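Local coordinates for protein 2-dehydropantoate 2-reductase (Enterococcus faecium, PDB 3WFI) that acts as an NADH-dependent D-mandelate dehydrogenase with a Rossmann-type coenzyme domain, and belongs to the ketopantoate reductase family, at residues Q37-E41 with H42-A46; D165-E169 with S170-A174. One frame throughout, in Å; residues are numbered along the deposited sequence.

Contact 1: residues Q37-E41 with H42-A46; sequences QQIKE and HGLQA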
loop_
_atom_site.group_PDB
_atom_site.type_symbol
_atom_site.label_atom_id
_atom_site.label_comp_id
_atom_site.label_asym_id
_atom_site.label_seq_id
_atom_site.Cartn_x
_atom_site.Cartn_y
_atom_site.Cartn_z
ATOM N N GLN B 37 15.552 35.719 -21.804
ATOM C CA GLN B 37 16.525 36.667 -22.345
ATOM C C GLN B 37 16.482 36.720 -23.874
ATOM O O GLN B 37 16.561 37.799 -24.464
ATOM C CB GLN B 37 17.937 36.300 -21.858
ATOM C CG GLN B 37 19.008 37.325 -22.184
ATOM C CD GLN B 37 18.747 38.655 -21.526
ATOM O OE1 GLN B 37 18.602 38.739 -20.306
ATOM N NE2 GLN B 37 18.675 39.704 -22.329
ATOM N N GLN B 38 16.352 35.561 -24.516
ATOM C CA GLN B 38 16.286 35.517 -25.987
ATOM C C GLN B 38 15.066 36.268 -26.506
ATOM O O GLN B 38 15.177 37.064 -27.434
ATOM C CB GLN B 38 16.342 34.077 -26.531
ATOM C CG GLN B 38 17.761 33.564 -26.712
ATOM C CD GLN B 38 18.614 34.473 -27.556
ATOM O OE1 GLN B 38 18.323 34.694 -28.736
ATOM N NE2 GLN B 38 19.688 34.984 -26.975
ATOM N N ILE B 39 13.914 36.039 -25.876
ATOM C CA ILE B 39 12.673 36.722 -26.258
ATOM C C ILE B 39 12.749 38.224 -25.953
ATOM O O ILE B 39 12.265 39.027 -26.730
ATOM C CB ILE B 39 11.430 36.078 -25.590
ATOM C CG1 ILE B 39 11.243 34.653 -26.127
ATOM C CG2 ILE B 39 10.172 36.909 -25.855
ATOM C CD1 ILE B 39 10.310 33.780 -25.318
ATOM N N LYS B 40 13.367 38.599 -24.838
ATOM C CA LYS B 40 13.564 40.017 -24.533
ATOM C C LYS B 40 14.369 40.688 -25.644
ATOM O O LYS B 40 13.968 41.724 -26.162
ATOM C CB LYS B 40 14.277 40.218 -23.187
ATOM C CG LYS B 40 13.372 40.196 -21.966
ATOM C CD LYS B 40 14.189 40.367 -20.691
ATOM C CE LYS B 40 13.332 40.235 -19.440
ATOM N NZ LYS B 40 14.149 40.076 -18.197
ATOM N N GLU B 41 15.491 40.080 -26.019
ATOM C CA GLU B 41 16.406 40.687 -26.993
ATOM C C GLU B 41 15.931 40.619 -28.442
ATOM O O GLU B 41 16.122 41.566 -29.192
ATOM C CB GLU B 41 17.794 40.048 -26.899
ATOM C CG GLU B 41 18.588 40.490 -25.683
ATOM C CD GLU B 41 19.942 39.793 -25.599
ATOM O OE1 GLU B 41 20.245 39.147 -24.572
ATOM O OE2 GLU B 41 20.713 39.901 -26.578
ATOM N N HIS B 42 15.307 39.511 -28.827
ATOM C CA HIS B 42 14.963 39.248 -30.232
ATOM C C HIS B 42 13.481 39.005 -30.496
ATOM O O HIS B 42 13.099 38.771 -31.643
ATOM C CB HIS B 42 15.718 38.021 -30.745
ATOM C CG HIS B 42 17.199 38.189 -30.773
ATOM N ND1 HIS B 42 17.849 38.934 -31.736
ATOM C CD2 HIS B 42 18.162 37.684 -29.968
ATOM C CE1 HIS B 42 19.150 38.890 -31.510
ATOM N NE2 HIS B 42 19.365 38.138 -30.444
ATOM N N GLY B 43 12.647 39.053 -29.456
ATOM C CA GLY B 43 11.237 38.714 -29.588
ATOM C C GLY B 43 11.054 37.213 -29.665
ATOM O O GLY B 43 12.029 36.464 -29.712
ATOM N N LEU B 44 9.801 36.770 -29.672
ATOM C CA LEU B 44 9.499 35.364 -29.894
ATOM C C LEU B 44 9.523 35.074 -31.391
ATOM O O LEU B 44 8.779 35.695 -32.151
ATOM C CB LEU B 44 8.129 35.013 -29.330
ATOM C CG LEU B 44 7.620 33.599 -29.616
ATOM C CD1 LEU B 44 8.573 32.565 -29.039
ATOM C CD2 LEU B 44 6.221 33.431 -29.049
ATOM N N GLN B 45 10.361 34.120 -31.798
ATOM C CA GLN B 45 10.473 33.729 -33.202
ATOM C C GLN B 45 9.696 32.443 -33.433
ATOM O O GLN B 45 9.865 31.464 -32.700
ATOM C CB GLN B 45 11.941 33.508 -33.590
ATOM C CG GLN B 45 12.811 34.749 -33.483
ATOM C CD GLN B 45 12.499 35.810 -34.519
ATOM O OE1 GLN B 45 12.216 35.509 -35.679
ATOM N NE2 GLN B 45 12.585 37.070 -34.110
ATOM N N ALA B 46 8.856 32.436 -34.459
ATOM C CA ALA B 46 8.015 31.284 -34.735
ATOM C C ALA B 46 8.007 30.931 -36.210
ATOM O O ALA B 46 8.023 31.807 -37.071
ATOM C CB ALA B 46 6.598 31.535 -34.250
#
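Gln38 lies alongside the imidazole of His42, one helical turn further on, and both side chains point the same way. Its OE1 comes 3.2 Å from CD2 of His42. The approach to the ring is oblique, with the amide and ring planes 32° apart. The Gln38 chain is bent at chi2 (-54°), which folds its amide back beside the ring. CB of Glu41 adds a looser contact to CD2 of His42. His42 N donates to Gln38 O at 2.8 Å. Gly43 is the first residue to leave helical geometry, with positive phi, 77°. Its N still bonds to Ile39 O at 2.8 Å, though the bond is bent.

On the buried side, Ile39 CG2 is anti to the backbone N and packs on the backbone of Gly43 and Leu44, 3.8 Å from Leu44 N. Its CD1 reaches CD1 of Leu44 at 4.3 Å. Ile39 also rests on Ile59, and Leu44 on Ser13 and Leu57. Beyond the turn, Gln45 NE2 bonds to His42 O at 3.0 Å, with the acceptor in its amide plane, and also to Glu54. On the exposed side, Gln37 NE2 bonds to the anti side of Glu41 OE1.

Residues 37-46 form a helix C-terminus closed by a positive-phi glycine, which leads from helix 33-42 into strand 44-47. They lie within the Rossmann-type domain, near Asp30, which binds NAD(+).

Contact 2: residues D165-E169 with S170-A174; sequences DKLSE and SGLNA
Ser168 OG accepts the N-H of Ala174 at 2.9 Å. With chi1 at -72° the hydroxyl lies beside its own backbone N, and it also bonds back to Ala164 O. Beside it, Leu167 CB meets Ala174 CB at 3.8 Å and Leu172 CD1 at 4.0 Å.

The backbone brings these groups together. Leu167 O accepts Ser170 N at 3.0 Å and Leu172 N in a weak bond of 3.4 Å. Gly171 N bonds to Ser168 O and closes a type I beta turn from Ser168 to Gly171.

Two waters add bridges around the turn. One gives a hydrogen to Lys166 O and bonds to Ser170 OG at 2.7 Å. The other links Ser168 O to Asn173 N, at 2.8 Å from the latter.

Further out, Leu19 of helix 10-21 touches Leu167 and Ser170, while Phe15 and Met18 touch Leu172. Trp129 NE1 bonds to Leu172 O, and Asn173 ND2 to Gly145 O.

The carbonyls of Lys166, Leu167 and Ser168 are met by turn N-H groups or by water, so the polar backbone is served where the chain leaves the helix, beside apolar contacts of Leu167 with Leu172 and Ala174.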
loop_
_atom_site.group_PDB
_atom_site.type_symbol
_atom_site.label_atom_id
_atom_site.label_comp_id
_atom_site.label_asym_id
_atom_site.label_seq_id
_atom_site.Cartn_x
_atom_site.Cartn_y
_atom_site.Cartn_z
ATOM N N ASP B 165 -15.326 32.415 -26.528
ATOM C CA ASP B 165 -15.479 33.308 -27.688
ATOM C C ASP B 165 -14.251 34.180 -27.874
ATOM O O ASP B 165 -13.737 34.298 -28.986
ATOM C CB ASP B 165 -16.724 34.189 -27.559
ATOM C CG ASP B 165 -18.020 33.408 -27.722
ATOM O OD1 ASP B 165 -17.991 32.297 -28.284
ATOM O OD2 ASP B 165 -19.080 33.909 -27.279
ATOM N N LYS B 166 -13.756 34.744 -26.774
ATOM C CA LYS B 166 -12.585 35.612 -26.808
ATOM C C LYS B 166 -11.358 34.869 -27.312
ATOM O O LYS B 166 -10.626 35.399 -28.136
ATOM C CB LYS B 166 -12.338 36.281 -25.440
ATOM C CG LYS B 166 -13.323 37.417 -25.179
ATOM C CD LYS B 166 -13.087 38.150 -23.860
ATOM C CE LYS B 166 -13.923 37.581 -22.723
ATOM N NZ LYS B 166 -13.997 38.498 -21.552
ATOM N N LEU B 167 -11.144 33.644 -26.844
ATOM C CA LEU B 167 -10.020 32.846 -27.330
ATOM C C LEU B 167 -10.220 32.493 -28.800
ATOM O O LEU B 167 -9.262 32.485 -29.566
ATOM C CB LEU B 167 -9.832 31.563 -26.517
ATOM C CG LEU B 167 -9.090 31.492 -25.172
ATOM C CD1 LEU B 167 -8.641 32.841 -24.645
ATOM C CD2 LEU B 167 -9.864 30.711 -24.118
ATOM N N SER B 168 -11.458 32.205 -29.188
ATOM C CA SER B 168 -11.775 31.896 -30.592
ATOM C C SER B 168 -11.533 33.072 -31.545
ATOM O O SER B 168 -11.225 32.863 -32.718
ATOM C CB SER B 168 -13.209 31.397 -30.734
ATOM O OG SER B 168 -13.340 30.090 -30.203
ATOM N N GLU B 169 -11.644 34.298 -31.039
ATOM C CA GLU B 169 -11.325 35.474 -31.830
ATOM C C GLU B 169 -9.860 35.506 -32.231
ATOM O O GLU B 169 -9.506 36.177 -33.196
ATOM C CB GLU B 169 -11.679 36.752 -31.075
ATOM C CG GLU B 169 -13.170 37.005 -31.005
ATOM C CD GLU B 169 -13.530 38.118 -30.052
ATOM O OE1 GLU B 169 -12.645 38.942 -29.721
ATOM O OE2 GLU B 169 -14.703 38.168 -29.636
ATOM N N SER B 170 -9.014 34.796 -31.478
ATOM C CA SER B 170 -7.597 34.719 -31.774
ATOM C C SER B 170 -7.219 33.440 -32.527
ATOM O O SER B 170 -6.038 33.134 -32.679
ATOM C CB SER B 170 -6.782 34.871 -30.486
ATOM O OG SER B 170 -7.016 36.145 -29.898
ATOM N N GLY B 171 -8.224 32.712 -33.016
ATOM C CA GLY B 171 -8.020 31.545 -33.861
ATOM C C GLY B 171 -7.799 30.251 -33.110
ATOM O O GLY B 171 -7.423 29.245 -33.710
ATOM N N LEU B 172 -8.034 30.272 -31.795
ATOM C CA LEU B 172 -7.758 29.130 -30.937
ATOM C C LEU B 172 -8.866 28.085 -30.940
ATOM O O LEU B 172 -8.701 27.012 -30.359
ATOM C CB LEU B 172 -7.475 29.590 -29.501
ATOM C CG LEU B 172 -6.157 30.339 -29.320
ATOM C CD1 LEU B 172 -6.169 31.161 -28.034
ATOM C CD2 LEU B 172 -4.974 29.372 -29.357
ATOM N N ASN B 173 -9.987 28.383 -31.597
ATOM C CA ASN B 173 -11.049 27.399 -31.781
ATOM C C ASN B 173 -11.517 26.817 -30.444
ATOM O O ASN B 173 -11.530 25.598 -30.237
ATOM C CB ASN B 173 -10.570 26.297 -32.738
ATOM C CG ASN B 173 -11.680 25.351 -33.157
ATOM O OD1 ASN B 173 -12.857 25.688 -33.099
ATOM N ND2 ASN B 173 -11.298 24.159 -33.609
ATOM N N ALA B 174 -11.901 27.717 -29.540
ATOM C CA ALA B 174 -12.268 27.357 -28.179
ATOM C C ALA B 174 -13.769 27.168 -28.056
ATOM O O ALA B 174 -14.541 27.858 -28.722
ATOM C CB ALA B 174 -11.791 28.431 -27.200
HETATM O O HOH W 1 -9.030 37.483 -28.759
HETATM O O HOH W 2 -11.042 30.048 -33.563
#

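Both contacts are partly buried joins where a helix passes into a strand. Contact 1 leads from helix 33-42 to strand 44-47 of the four-stranded sheet. Contact 2 leads from helix 157-168 to strand 174-176, at one edge of the eight-stranded sheet. Their centres are 24 Å apart and their nearest atoms about 12 Å, so they do not touch. Both pack on helix 10-21, through different residues. Contact 1 buries Ile39 and Leu44, while Glu41 and His42 are exposed. Contact 2 buries Leu167, Ser170, Leu172 and Ala174. Both use a positive-phi glycine. Contact 1 passes directly to its strand with two backbone bonds, while contact 2 adds a beta turn, a serine hydroxyl and two waters.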